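Local coordinates for uncharacterized protein (Photobacterium profundum, PDB 3R87) that is a hotdog-fold thioesterase of the 4-hydroxybenzoyl-CoA thioesterase family, probably hydrolysing acyl thioesters, at residues 9-14 / 30-35; 40-45 / 129-134; 53-58 / 123-128; 74-79 / 96-101; 90-95 / 110-115. All blocks are in the same frame, centred on the assembly; numbering follows the deposited sequence.

Contact 1 (9-14 / 30-35)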
# COMPACT_ATOMS: atom_id res chain seq x y z
N HIS A 9 10.04 -11.88 -14.21
CA HIS A 9 8.70 -11.32 -14.05
C HIS A 9 8.81 -9.84 -14.13
O HIS A 9 9.50 -9.23 -13.35
CB HIS A 9 8.14 -11.74 -12.66
CG HIS A 9 6.80 -11.10 -12.35
ND1 HIS A 9 5.70 -11.34 -13.09
CD2 HIS A 9 6.44 -10.12 -11.43
CE1 HIS A 9 4.70 -10.55 -12.67
NE2 HIS A 9 5.11 -9.85 -11.61
N PRO A 10 8.12 -9.20 -15.07
CA PRO A 10 8.24 -7.75 -15.21
C PRO A 10 7.41 -7.03 -14.17
O PRO A 10 6.31 -7.47 -13.84
CB PRO A 10 7.69 -7.47 -16.61
CG PRO A 10 6.72 -8.62 -16.85
CD PRO A 10 7.24 -9.79 -16.15
N VAL A 11 7.90 -5.89 -13.71
CA VAL A 11 7.14 -5.01 -12.84
C VAL A 11 7.29 -3.58 -13.33
O VAL A 11 8.42 -3.07 -13.38
CB VAL A 11 7.60 -5.12 -11.34
CG1 VAL A 11 6.96 -3.99 -10.51
CG2 VAL A 11 7.18 -6.50 -10.84
N GLN A 12 6.17 -2.93 -13.63
CA GLN A 12 6.20 -1.52 -13.98
C GLN A 12 6.00 -0.68 -12.72
O GLN A 12 5.20 -1.01 -11.85
CB GLN A 12 5.13 -1.19 -15.01
CG GLN A 12 5.16 0.23 -15.46
CD GLN A 12 4.48 0.55 -16.75
OE1 GLN A 12 4.38 -0.31 -17.64
NE2 GLN A 12 4.06 1.77 -16.91
N ILE A 13 6.72 0.44 -12.65
CA ILE A 13 6.69 1.36 -11.51
C ILE A 13 5.70 2.49 -11.81
O ILE A 13 5.92 3.30 -12.74
CB ILE A 13 8.09 1.90 -11.25
CG1 ILE A 13 9.10 0.76 -11.02
CG2 ILE A 13 8.07 2.88 -10.07
CD1 ILE A 13 8.70 -0.25 -9.98
N TYR A 14 4.64 2.57 -11.02
CA TYR A 14 3.58 3.55 -11.16
C TYR A 14 3.65 4.55 -10.01
O TYR A 14 4.49 4.46 -9.11
CB TYR A 14 2.21 2.84 -11.16
CG TYR A 14 2.04 1.84 -12.26
CD1 TYR A 14 1.60 2.25 -13.54
CD2 TYR A 14 2.23 0.49 -12.04
CE1 TYR A 14 1.38 1.30 -14.54
CE2 TYR A 14 2.02 -0.44 -13.04
CZ TYR A 14 1.57 -0.03 -14.29
OH TYR A 14 1.34 -0.97 -15.26
N LEU A 30 9.46 -5.96 -1.53
CA LEU A 30 9.01 -7.26 -1.09
C LEU A 30 7.68 -7.65 -1.68
O LEU A 30 7.40 -8.85 -1.86
CB LEU A 30 8.95 -7.40 0.44
CG LEU A 30 10.26 -7.76 1.15
CD1 LEU A 30 9.99 -7.33 2.63
CD2 LEU A 30 10.73 -9.18 0.87
N LYS A 31 6.83 -6.66 -2.02
CA LYS A 31 5.60 -6.98 -2.75
C LYS A 31 5.93 -7.58 -4.13
O LYS A 31 5.31 -8.56 -4.55
CB LYS A 31 4.74 -5.71 -2.96
CG LYS A 31 4.28 -5.09 -1.69
CD LYS A 31 3.49 -3.82 -1.93
CE LYS A 31 3.04 -3.20 -0.59
NZ LYS A 31 1.85 -2.27 -0.71
N TYR A 32 6.88 -6.94 -4.84
CA TYR A 32 7.22 -7.42 -6.16
C TYR A 32 7.80 -8.84 -6.08
O TYR A 32 7.52 -9.66 -6.94
CB TYR A 32 8.25 -6.52 -6.82
CG TYR A 32 7.87 -5.03 -6.84
CD1 TYR A 32 6.54 -4.57 -6.77
CD2 TYR A 32 8.89 -4.10 -6.89
CE1 TYR A 32 6.29 -3.21 -6.70
CE2 TYR A 32 8.64 -2.73 -6.84
CZ TYR A 32 7.31 -2.30 -6.71
OH TYR A 32 7.10 -0.96 -6.59
N PHE A 33 8.61 -9.10 -5.04
CA PHE A 33 9.15 -10.42 -4.85
C PHE A 33 8.04 -11.43 -4.61
O PHE A 33 8.10 -12.56 -5.11
CB PHE A 33 10.17 -10.44 -3.76
CG PHE A 33 11.48 -9.75 -4.06
CD1 PHE A 33 11.86 -9.37 -5.34
CD2 PHE A 33 12.39 -9.53 -3.04
CE1 PHE A 33 13.10 -8.84 -5.61
CE2 PHE A 33 13.65 -8.97 -3.32
CZ PHE A 33 14.00 -8.61 -4.59
N GLU A 34 7.01 -11.05 -3.83
CA GLU A 34 5.87 -11.92 -3.59
C GLU A 34 5.17 -12.26 -4.91
O GLU A 34 4.86 -13.44 -5.16
CB GLU A 34 4.92 -11.28 -2.58
CG GLU A 34 3.91 -12.22 -2.00
CD GLU A 34 2.73 -12.60 -2.95
OE1 GLU A 34 2.30 -11.78 -3.71
OE2 GLU A 34 2.20 -13.72 -2.86
N ARG A 35 4.92 -11.26 -5.75
CA ARG A 35 4.26 -11.52 -7.02
C ARG A 35 5.06 -12.53 -7.82
O ARG A 35 4.53 -13.45 -8.44
CB ARG A 35 4.15 -10.23 -7.84
CG ARG A 35 3.35 -9.12 -7.21
CD ARG A 35 3.39 -7.90 -8.11
NE ARG A 35 2.94 -6.71 -7.43
CZ ARG A 35 3.07 -5.48 -7.89
NH1 ARG A 35 3.59 -5.29 -9.11
NH2 ARG A 35 2.75 -4.45 -7.13
O HOH W 1 3.41 -2.58 -10.34
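Val11 lays one methyl on the ring of Tyr32, and this CH-pi contact is the heart of the meeting between strand 9-12 and helix 30-35. CG1 of Val11 sits 3.8 Å from the centroid of the Tyr32 ring and only 9° off its normal, riding over the middle of the face. In the conformer described, CG1 is put there by lying anti to the backbone N (chi1 169°).

The other touches are at the margins. Ile13 makes an apolar contact, its CD1 4.0 Å from Tyr32 CE2, while His9 NE2 is in van der Waals contact with Arg35 CB at 3.9 Å, the imidazole and guanidinium planes nearly perpendicular.

Polar links across the contact run through water. Arg35, extended from CG to NE, passes alongside Tyr32, whose CD1 lies over the guanidinium face. One water accepts from Arg35 NH1 at 3.0 Å and donates to Gln12 O at 2.8 Å, tying the side chain to the strand backbone. Elsewhere, Tyr32 OH is hydrogen-bonded to Asp17, and Arg35 NH2 makes a salt bridge with Glu16 of the second subunit.

With axes 9.5 Å apart at closest approach and 144° between their directions, strand and helix show the packing of the hotdog fold, in which a long central helix lies against a curved antiparallel sheet.

Contact 2 (40-45 / 129-134)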
# COMPACT_ATOMS: atom_id res chain seq x y z
N VAL A 40 6.11 -18.24 -10.19
CA VAL A 40 6.86 -19.49 -10.22
C VAL A 40 5.96 -20.63 -9.79
O VAL A 40 5.95 -21.72 -10.42
CB VAL A 40 8.12 -19.42 -9.39
CG1 VAL A 40 8.80 -20.77 -9.29
CG2 VAL A 40 9.06 -18.39 -9.91
N ILE A 41 5.21 -20.44 -8.72
CA ILE A 41 4.40 -21.48 -8.13
C ILE A 41 3.14 -21.82 -8.93
O ILE A 41 2.77 -22.98 -9.05
CB ILE A 41 4.02 -21.09 -6.68
CG1 ILE A 41 5.26 -21.02 -5.78
CG2 ILE A 41 2.95 -22.05 -6.12
CD1 ILE A 41 5.00 -20.26 -4.50
N ASP A 42 2.52 -20.79 -9.51
CA ASP A 42 1.24 -20.75 -10.19
C ASP A 42 0.21 -20.25 -9.18
O ASP A 42 -0.16 -20.95 -8.20
CB ASP A 42 0.80 -22.10 -10.78
CG ASP A 42 -0.41 -21.97 -11.66
OD1 ASP A 42 -0.52 -22.82 -12.53
OD2 ASP A 42 -1.29 -21.26 -11.41
N SER A 43 -0.31 -19.05 -9.40
CA SER A 43 -1.22 -18.46 -8.46
C SER A 43 -2.53 -19.24 -8.36
O SER A 43 -3.16 -19.23 -7.32
CB SER A 43 -1.49 -17.00 -8.91
OG SER A 43 -1.79 -16.94 -10.30
N ASP A 44 -2.97 -19.91 -9.44
CA ASP A 44 -4.16 -20.68 -9.35
C ASP A 44 -4.02 -21.85 -8.39
O ASP A 44 -4.94 -22.23 -7.69
CB ASP A 44 -4.56 -21.25 -10.75
CG ASP A 44 -5.20 -20.24 -11.63
OD1 ASP A 44 -5.69 -19.18 -11.16
OD2 ASP A 44 -5.37 -20.56 -12.81
N LYS A 45 -2.82 -22.44 -8.38
CA LYS A 45 -2.53 -23.51 -7.41
C LYS A 45 -2.49 -23.01 -6.02
O LYS A 45 -2.94 -23.67 -5.10
CB LYS A 45 -1.23 -24.21 -7.73
CG LYS A 45 -1.28 -24.93 -9.09
CD LYS A 45 -0.38 -25.95 -9.16
CE LYS A 45 -0.71 -26.71 -10.47
NZ LYS A 45 -1.68 -27.86 -10.35
N LEU A 129 5.31 -28.34 -5.45
CA LEU A 129 6.68 -28.55 -5.95
C LEU A 129 6.66 -28.95 -7.44
O LEU A 129 7.49 -28.47 -8.19
CB LEU A 129 7.36 -29.68 -5.14
CG LEU A 129 7.61 -29.42 -3.63
CD1 LEU A 129 8.05 -30.73 -2.88
CD2 LEU A 129 8.62 -28.30 -3.54
N ALA A 130 5.69 -29.73 -7.83
CA ALA A 130 5.60 -30.11 -9.26
C ALA A 130 5.43 -28.89 -10.13
O ALA A 130 6.04 -28.79 -11.19
CB ALA A 130 4.45 -31.07 -9.44
N SER A 131 4.54 -27.99 -9.68
CA SER A 131 4.24 -26.81 -10.44
C SER A 131 5.52 -25.96 -10.55
O SER A 131 5.80 -25.34 -11.56
CB SER A 131 3.04 -26.07 -9.86
OG SER A 131 2.65 -25.04 -10.64
N MET A 132 6.18 -25.81 -9.41
CA MET A 132 7.41 -25.01 -9.36
C MET A 132 8.45 -25.53 -10.29
O MET A 132 9.17 -24.73 -10.92
CB MET A 132 8.01 -25.01 -7.95
CG MET A 132 7.18 -24.19 -6.95
SD MET A 132 7.62 -24.45 -5.24
CE MET A 132 9.36 -23.97 -5.19
N MET A 133 8.59 -26.85 -10.42
CA MET A 133 9.61 -27.43 -11.25
C MET A 133 9.10 -27.69 -12.69
O MET A 133 9.86 -28.12 -13.57
CB MET A 133 10.09 -28.72 -10.60
CG MET A 133 11.06 -28.40 -9.40
SD MET A 133 11.04 -29.97 -8.58
CE MET A 133 12.47 -30.54 -9.46
N ALA A 134 7.82 -27.47 -13.01
CA ALA A 134 7.27 -27.72 -14.40
C ALA A 134 7.87 -26.81 -15.46
O ALA A 134 8.39 -25.75 -15.16
CB ALA A 134 5.74 -27.56 -14.36
O HOH W 2 4.29 -22.78 -12.36
O HOH W 3 7.52 -22.57 -12.49
O HOH W 4 1.58 -24.94 -13.04
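A chi1 of -173° swings the Ser131 hydroxyl away from its own amide and across to the end of helix 28-41, while Met132, with chi1 -71°, sends CG alongside Ile41. Ser131 OG donates a short 2.6 Å hydrogen bond to Ile41 O, reaching it 34° out of the carbonyl plane. Ser131 OG in turn accepts from a water 2.6 Å away, which also donates to Asp42 OD1.

Lys45 CD presses on Ser131 CB at 3.5 Å, a tight carbon pair, and Lys45 NZ goes on to a salt bridge with Asp127, a magnesium ligand in a structure of this protein. Ile41 and Met132 lie side by side, with CG1 of Ile41 3.9 Å from CG of Met132. Asp42, with positive phi, ends one helix and caps the next: its OD2 accepts from Asp44 N at 2.9 Å.

Helix 126-133 thus packs at the junction of helices 28-41 and 43-53, with Val40 and Met132 also resting on Phe82 of strand 75-85 and Trp92 of strand 89-97.

Contact 3 (53-58 / 123-128)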
# COMPACT_ATOMS: atom_id res chain seq x y z
N HIS A 53 -7.65 -26.58 1.10
CA HIS A 53 -6.90 -27.22 2.18
C HIS A 53 -6.53 -26.24 3.24
O HIS A 53 -6.01 -26.72 4.28
CB HIS A 53 -5.63 -28.00 1.67
CG HIS A 53 -5.99 -29.00 0.64
ND1 HIS A 53 -6.49 -30.25 0.97
CD2 HIS A 53 -6.09 -28.89 -0.70
CE1 HIS A 53 -6.81 -30.89 -0.14
NE2 HIS A 53 -6.57 -30.09 -1.17
N GLY A 54 -6.75 -24.92 3.07
CA GLY A 54 -6.37 -23.91 4.14
C GLY A 54 -4.88 -23.86 4.40
O GLY A 54 -4.47 -23.53 5.54
N LEU A 55 -4.09 -24.25 3.38
CA LEU A 55 -2.60 -24.12 3.44
C LEU A 55 -2.18 -22.97 2.68
O LEU A 55 -2.69 -22.68 1.55
CB LEU A 55 -1.92 -25.41 2.94
CG LEU A 55 -2.21 -26.67 3.80
CD1 LEU A 55 -1.35 -27.83 3.19
CD2 LEU A 55 -1.95 -26.56 5.31
N GLY A 56 -1.17 -22.28 3.14
CA GLY A 56 -0.60 -21.20 2.36
C GLY A 56 0.89 -21.02 2.80
O GLY A 56 1.36 -21.71 3.70
N PHE A 57 1.59 -20.17 2.08
CA PHE A 57 3.05 -19.97 2.42
C PHE A 57 3.24 -18.68 3.18
O PHE A 57 2.43 -17.75 3.05
CB PHE A 57 3.80 -20.00 1.13
CG PHE A 57 3.75 -21.32 0.50
CD1 PHE A 57 4.64 -22.30 0.87
CD2 PHE A 57 2.88 -21.59 -0.50
CE1 PHE A 57 4.57 -23.54 0.28
CE2 PHE A 57 2.84 -22.85 -1.07
CZ PHE A 57 3.66 -23.84 -0.62
N ALA A 58 4.36 -18.68 3.95
CA ALA A 58 4.73 -17.52 4.75
C ALA A 58 6.19 -17.28 4.63
O ALA A 58 7.00 -18.24 4.57
CB ALA A 58 4.28 -17.70 6.20
N PRO A 123 4.84 -29.68 5.47
CA PRO A 123 5.77 -29.93 4.29
C PRO A 123 5.20 -29.18 3.00
O PRO A 123 3.99 -29.06 2.86
CB PRO A 123 5.67 -31.45 4.08
CG PRO A 123 5.30 -31.93 5.46
CD PRO A 123 4.24 -30.95 5.96
N VAL A 124 6.07 -28.76 2.09
CA VAL A 124 5.59 -28.16 0.81
C VAL A 124 4.82 -29.23 0.04
O VAL A 124 5.35 -30.30 -0.19
CB VAL A 124 6.67 -27.64 -0.15
CG1 VAL A 124 6.06 -27.02 -1.42
CG2 VAL A 124 7.62 -26.66 0.54
N PRO A 125 3.54 -29.00 -0.34
CA PRO A 125 2.80 -30.06 -1.05
C PRO A 125 3.47 -30.45 -2.34
O PRO A 125 3.98 -29.62 -3.09
CB PRO A 125 1.44 -29.39 -1.27
CG PRO A 125 1.30 -28.38 -0.16
CD PRO A 125 2.72 -27.80 -0.01
N ALA A 126 3.42 -31.76 -2.67
CA ALA A 126 4.02 -32.23 -3.92
C ALA A 126 3.46 -31.53 -5.15
O ALA A 126 4.19 -31.28 -6.10
CB ALA A 126 3.73 -33.75 -4.11
N ASP A 127 2.19 -31.19 -5.15
CA ASP A 127 1.65 -30.53 -6.34
C ASP A 127 2.19 -29.14 -6.54
O ASP A 127 2.37 -28.70 -7.69
CB ASP A 127 0.19 -30.38 -6.20
CG ASP A 127 -0.48 -29.94 -7.52
OD1 ASP A 127 -0.25 -30.50 -8.64
OD2 ASP A 127 -1.25 -28.98 -7.43
N ILE A 128 2.51 -28.46 -5.43
CA ILE A 128 3.18 -27.16 -5.51
C ILE A 128 4.57 -27.34 -6.04
O ILE A 128 5.02 -26.62 -6.93
CB ILE A 128 3.13 -26.44 -4.17
CG1 ILE A 128 1.70 -26.08 -3.77
CG2 ILE A 128 4.05 -25.23 -4.19
CD1 ILE A 128 1.04 -25.04 -4.64
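Phe57 drives the end of its ring into a hollow formed by Val124, Pro125 and Ile128, where the chain turns into helix 126-133. The leading atom is CZ, which meets all three walls: Ile128 CG2 at 3.9 Å, Val124 CG1 at 4.1 Å and Pro125 CD at 4.1 Å. Val124 CG1 stands at the ring edge, near its plane, whereas the other two come in obliquely.

Ile128 slides past the phenyl group in the opposite direction. A second, looser bump lies beside the first: Leu55 CD1 reaches Pro125 CG at 4.3 Å, so the proline ring is touched by both side chains. No hydrogen bond crosses directly; the touches between the segments are apolar. The same segments carry His53 and Asp127, which bind magnesium in a structure of this protein, though no ion is bound to this chain here.

Leu46 and Leu49 of helix 43-53 and Met112 and Cys114 of strand 106-115 surround this cluster, which lies between the start of strand 56-66, its sheet neighbour and helices 43-53 and 126-133.

Contact 4 (74-79 / 96-101)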
# COMPACT_ATOMS: atom_id res chain seq x y z
N GLU A 74 9.82 3.01 -15.04
CA GLU A 74 10.68 1.90 -15.39
C GLU A 74 9.89 0.61 -15.39
O GLU A 74 9.04 0.39 -14.51
CB GLU A 74 11.90 1.82 -14.49
CG GLU A 74 12.80 3.02 -14.71
CD GLU A 74 14.06 3.10 -13.90
OE1 GLU A 74 14.90 3.99 -14.28
OE2 GLU A 74 14.21 2.47 -12.85
N ILE A 75 10.22 -0.28 -16.32
CA ILE A 75 9.78 -1.65 -16.28
C ILE A 75 10.99 -2.46 -15.85
O ILE A 75 11.94 -2.63 -16.60
CB ILE A 75 9.17 -2.15 -17.58
CG1 ILE A 75 7.95 -1.26 -17.97
CG2 ILE A 75 8.73 -3.62 -17.37
CD1 ILE A 75 7.38 -1.64 -19.34
N CYS A 76 10.97 -2.90 -14.61
CA CYS A 76 12.06 -3.70 -14.05
C CYS A 76 11.79 -5.15 -14.28
O CYS A 76 10.67 -5.59 -14.57
CB CYS A 76 12.13 -3.44 -12.56
SG CYS A 76 12.69 -1.78 -12.16
N ASP A 77 12.87 -5.94 -14.22
CA ASP A 77 12.78 -7.40 -14.26
C ASP A 77 13.03 -7.94 -12.88
O ASP A 77 14.09 -7.68 -12.29
CB ASP A 77 13.82 -7.94 -15.24
CG ASP A 77 13.68 -9.41 -15.55
OD1 ASP A 77 12.66 -10.03 -15.25
OD2 ASP A 77 14.65 -9.95 -16.14
N ILE A 78 12.07 -8.68 -12.33
CA ILE A 78 12.27 -9.42 -11.10
C ILE A 78 12.81 -10.80 -11.50
O ILE A 78 12.15 -11.50 -12.26
CB ILE A 78 11.00 -9.56 -10.26
CG1 ILE A 78 10.24 -8.26 -10.11
CG2 ILE A 78 11.33 -10.25 -8.97
CD1 ILE A 78 11.03 -7.24 -9.43
N ARG A 79 13.98 -11.14 -10.99
CA ARG A 79 14.67 -12.38 -11.39
C ARG A 79 14.74 -13.26 -10.17
O ARG A 79 15.33 -12.86 -9.13
CB ARG A 79 16.04 -12.02 -11.92
CG ARG A 79 15.96 -11.16 -13.16
CD ARG A 79 17.31 -10.92 -13.80
NE ARG A 79 17.17 -10.08 -14.97
CZ ARG A 79 18.20 -9.57 -15.63
NH1 ARG A 79 19.45 -9.82 -15.19
NH2 ARG A 79 17.98 -8.80 -16.67
N VAL A 96 15.85 -7.34 -8.19
CA VAL A 96 15.25 -6.35 -9.09
C VAL A 96 16.31 -5.78 -9.98
O VAL A 96 17.31 -5.23 -9.48
CB VAL A 96 14.65 -5.17 -8.24
CG1 VAL A 96 14.09 -4.12 -9.18
CG2 VAL A 96 13.68 -5.65 -7.21
N TRP A 97 16.10 -5.87 -11.30
CA TRP A 97 17.05 -5.31 -12.27
C TRP A 97 16.36 -4.18 -13.04
O TRP A 97 15.33 -4.41 -13.73
CB TRP A 97 17.49 -6.42 -13.25
CG TRP A 97 18.49 -7.34 -12.60
CD1 TRP A 97 18.26 -8.24 -11.59
CD2 TRP A 97 19.88 -7.43 -12.89
NE1 TRP A 97 19.43 -8.88 -11.26
CE2 TRP A 97 20.43 -8.38 -12.05
CE3 TRP A 97 20.72 -6.75 -13.82
CZ2 TRP A 97 21.79 -8.74 -12.09
CZ3 TRP A 97 22.04 -7.11 -13.87
CH2 TRP A 97 22.57 -8.08 -13.03
N ARG A 98 16.94 -3.00 -12.97
CA ARG A 98 16.49 -1.86 -13.76
C ARG A 98 16.84 -2.07 -15.22
O ARG A 98 17.81 -2.82 -15.55
CB ARG A 98 17.10 -0.57 -13.28
CG ARG A 98 16.66 -0.20 -11.84
CD ARG A 98 17.35 1.01 -11.32
NE ARG A 98 16.95 2.23 -12.04
CZ ARG A 98 17.67 3.36 -12.13
NH1 ARG A 98 18.90 3.47 -11.58
NH2 ARG A 98 17.20 4.40 -12.79
N PRO A 99 16.14 -1.44 -16.15
CA PRO A 99 16.42 -1.67 -17.60
C PRO A 99 17.84 -1.35 -17.96
O PRO A 99 18.36 -0.28 -17.70
CB PRO A 99 15.45 -0.71 -18.27
CG PRO A 99 14.53 -0.24 -17.30
CD PRO A 99 15.00 -0.55 -15.94
N GLY A 100 18.52 -2.34 -18.57
CA GLY A 100 19.90 -2.15 -19.02
C GLY A 100 20.96 -2.17 -17.92
O GLY A 100 22.14 -1.97 -18.24
N ALA A 101 20.59 -2.41 -16.67
CA ALA A 101 21.57 -2.30 -15.58
C ALA A 101 22.53 -3.45 -15.59
O ALA A 101 22.22 -4.58 -15.99
CB ALA A 101 20.80 -2.32 -14.24
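Strands 75-85 and 89-97 form an antiparallel beta hairpin, and this contact lies at its end remote from the connecting turn. Asp77 and Trp97 make the hydrogen-bonded pair, with Asp77 N to Trp97 O and Trp97 N to Asp77 O both 2.9 Å. Next comes the non-hydrogen-bonded pair Ile78-Val96, whose side chains lie side by side, CD1 of Ile78 being 3.8 Å from CG2 of Val96.

On the face bearing Asp77 and Trp97, Arg79 spreads flat over the indole. The planes are 15° apart, and NH1 stands 3.3 Å from Trp97 CD2, a cation-pi stack. An extended chain from CG to NE lets CD also lie over the five-membered ring. Arg79 NE is meanwhile held by Asp77 OD2 at 2.8 Å, met from above the carboxylate plane; that oxygen is shared with His8.

Beyond the paired strands, Arg98 bends at chi3 (67°) and grips Glu74 side-on, with NH2 to OE1 at 2.8 Å and NE to OE2 at 2.9 Å, the two flat groups 28° from coplanar. Arg98 NH1 has a further salt bridge to Asp68. A type II turn from Arg98 to Ala101 carries the chain away, and the whole is the open end of an antiparallel hairpin, clasped by a bidentate salt bridge.

Contact 5 (90-95 / 110-115)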
# COMPACT_ATOMS: atom_id res chain seq x y z
N THR A 90 11.80 -23.48 1.76
CA THR A 90 12.19 -23.14 0.40
C THR A 90 13.00 -21.87 0.48
O THR A 90 12.59 -20.90 1.13
CB THR A 90 10.97 -22.99 -0.53
OG1 THR A 90 10.21 -24.18 -0.51
CG2 THR A 90 11.48 -22.87 -1.99
N LEU A 91 14.19 -21.84 -0.17
CA LEU A 91 15.01 -20.69 -0.24
C LEU A 91 14.87 -20.02 -1.58
O LEU A 91 14.94 -20.71 -2.62
CB LEU A 91 16.50 -21.09 0.00
CG LEU A 91 16.70 -22.00 1.14
CD1 LEU A 91 18.18 -22.38 1.21
CD2 LEU A 91 16.17 -21.34 2.44
N TRP A 92 14.66 -18.74 -1.60
CA TRP A 92 14.49 -17.97 -2.81
C TRP A 92 15.57 -16.92 -2.89
O TRP A 92 15.86 -16.23 -1.89
CB TRP A 92 13.12 -17.31 -2.84
CG TRP A 92 11.95 -18.23 -2.74
CD1 TRP A 92 11.38 -18.74 -1.62
CD2 TRP A 92 11.17 -18.74 -3.83
NE1 TRP A 92 10.31 -19.51 -1.96
CE2 TRP A 92 10.14 -19.53 -3.30
CE3 TRP A 92 11.20 -18.53 -5.23
CZ2 TRP A 92 9.14 -20.14 -4.11
CZ3 TRP A 92 10.24 -19.13 -6.02
CH2 TRP A 92 9.26 -19.94 -5.46
N ARG A 93 16.17 -16.75 -4.06
CA ARG A 93 17.02 -15.63 -4.38
C ARG A 93 16.24 -14.76 -5.35
O ARG A 93 15.84 -15.25 -6.41
CB ARG A 93 18.34 -16.09 -5.01
CG ARG A 93 19.21 -14.96 -5.50
CD ARG A 93 19.77 -14.16 -4.37
NE ARG A 93 20.77 -13.22 -4.84
CZ ARG A 93 21.86 -12.90 -4.16
NH1 ARG A 93 22.04 -13.26 -2.86
NH2 ARG A 93 22.72 -12.11 -4.76
N GLN A 94 16.03 -13.48 -5.04
CA GLN A 94 15.24 -12.62 -5.86
C GLN A 94 15.94 -11.31 -6.05
O GLN A 94 16.54 -10.76 -5.09
CB GLN A 94 13.82 -12.43 -5.31
CG GLN A 94 13.14 -13.77 -5.07
CD GLN A 94 11.67 -13.62 -4.79
OE1 GLN A 94 11.26 -13.62 -3.62
NE2 GLN A 94 10.88 -13.43 -5.83
N GLU A 95 15.92 -10.75 -7.25
CA GLU A 95 16.63 -9.55 -7.56
C GLU A 95 15.81 -8.65 -8.45
O GLU A 95 15.14 -9.12 -9.37
CB GLU A 95 17.97 -9.85 -8.27
CG GLU A 95 18.86 -10.75 -7.41
CD GLU A 95 20.20 -11.06 -8.00
OE1 GLU A 95 20.49 -10.64 -9.15
OE2 GLU A 95 21.00 -11.75 -7.30
N ILE A 110 15.29 -14.99 0.62
CA ILE A 110 14.03 -15.21 1.30
C ILE A 110 13.88 -16.65 1.69
O ILE A 110 14.19 -17.55 0.89
CB ILE A 110 12.84 -14.73 0.45
CG1 ILE A 110 12.59 -13.22 0.53
CG2 ILE A 110 11.59 -15.49 0.84
CD1 ILE A 110 13.33 -12.42 0.26
N GLU A 111 13.47 -16.94 2.90
CA GLU A 111 13.17 -18.27 3.35
C GLU A 111 11.70 -18.39 3.58
O GLU A 111 11.12 -17.58 4.35
CB GLU A 111 13.89 -18.62 4.64
CG GLU A 111 15.32 -18.49 4.59
CD GLU A 111 16.05 -19.07 5.81
OE1 GLU A 111 15.40 -19.52 6.82
OE2 GLU A 111 17.30 -18.99 5.79
N MET A 112 11.06 -19.36 2.97
CA MET A 112 9.63 -19.55 2.96
C MET A 112 9.28 -20.87 3.67
O MET A 112 9.98 -21.88 3.45
CB MET A 112 9.24 -19.70 1.46
CG MET A 112 7.77 -19.90 1.20
SD MET A 112 7.27 -20.10 -0.49
CE MET A 112 7.64 -21.62 -0.98
N VAL A 113 8.18 -20.86 4.42
CA VAL A 113 7.58 -22.07 5.00
C VAL A 113 6.12 -22.14 4.55
O VAL A 113 5.55 -21.23 4.01
CB VAL A 113 7.69 -21.98 6.52
CG1 VAL A 113 9.15 -21.96 6.92
CG2 VAL A 113 6.99 -20.74 7.12
N CYS A 114 5.52 -23.34 4.80
CA CYS A 114 4.11 -23.59 4.52
C CYS A 114 3.35 -23.79 5.85
O CYS A 114 3.83 -24.51 6.68
CB CYS A 114 4.04 -24.84 3.65
SG CYS A 114 2.31 -25.32 3.19
N LEU A 115 2.27 -23.06 6.06
CA LEU A 115 1.54 -23.06 7.34
C LEU A 115 0.09 -23.44 7.09
O LEU A 115 -0.51 -23.04 6.05
CB LEU A 115 1.59 -21.63 8.01
CG LEU A 115 2.90 -20.99 8.30
CD1 LEU A 115 2.73 -19.65 8.96
CD2 LEU A 115 3.85 -21.87 9.14
O HOH W 5 8.38 -23.84 1.63
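Met112 reaches across from strand 106-115 to Thr90 and Trp92 on strand 89-97, and its side chain can be followed atom by atom in the conformer described. CB lies 3.6 Å from both Thr90 O and Trp92 NE1. CG, anti to the backbone N (chi1 -180°), continues past the indole nitrogen. SD then receives a weak hydrogen bond from Trp92 NE1, 3.4 Å long and bent to 140°, in a Met-aromatic contact that meets the ring obliquely. A turn at chi3 (77°) brings CE back to Thr90 CB at 3.6 Å and to the indole edge, in its plane.

The backbone fixes this register. Thr90-Met112 and Trp92-Ile110 are hydrogen-bonded pairs, with Met112 N to Thr90 O at 2.8 Å and Ile110 N to Trp92 O at 2.9 Å. Between them Leu91 and Glu111 form a non-hydrogen-bonded pair on the other face, where Leu91 CD2 lies along Glu111 CG at 3.7 Å; the Glu111 carboxylate pairs with Lys89.

A water 2.8 Å from Thr90 OG1 donates to Met112 O, so this carbonyl serves both strand and water. The chemistry implies a division of labour: backbone bonds supply the directional hold, while the buried indole N-H has a soft, weakly accepting sulfur as a partner.

Contacts 1, 4 and 5 follow neighbouring strands of one sheet: His9 O meets Ile78 N at 2.8 Å between contacts 1 and 4, and Arg79 N meets Glu95 O at 2.8 Å between contacts 4 and 5. Helix 28-41 serves contacts 1 and 2. Trp92 of contact 5 packs on contact 2, its CZ3 3.9 Å from Val40 CG1, and in contact 3 Phe57 CD1 is 3.6 Å from Met112 CE. Contacts 2 and 3 share helix 126-133, and Lys45 NZ bridges to Asp127 OD2 at 3.2 Å. The magnesium-binding Asp127 and His53 both belong to contact 3; the centres of contacts 1 and 4 are 22 and 30 Å from its centre.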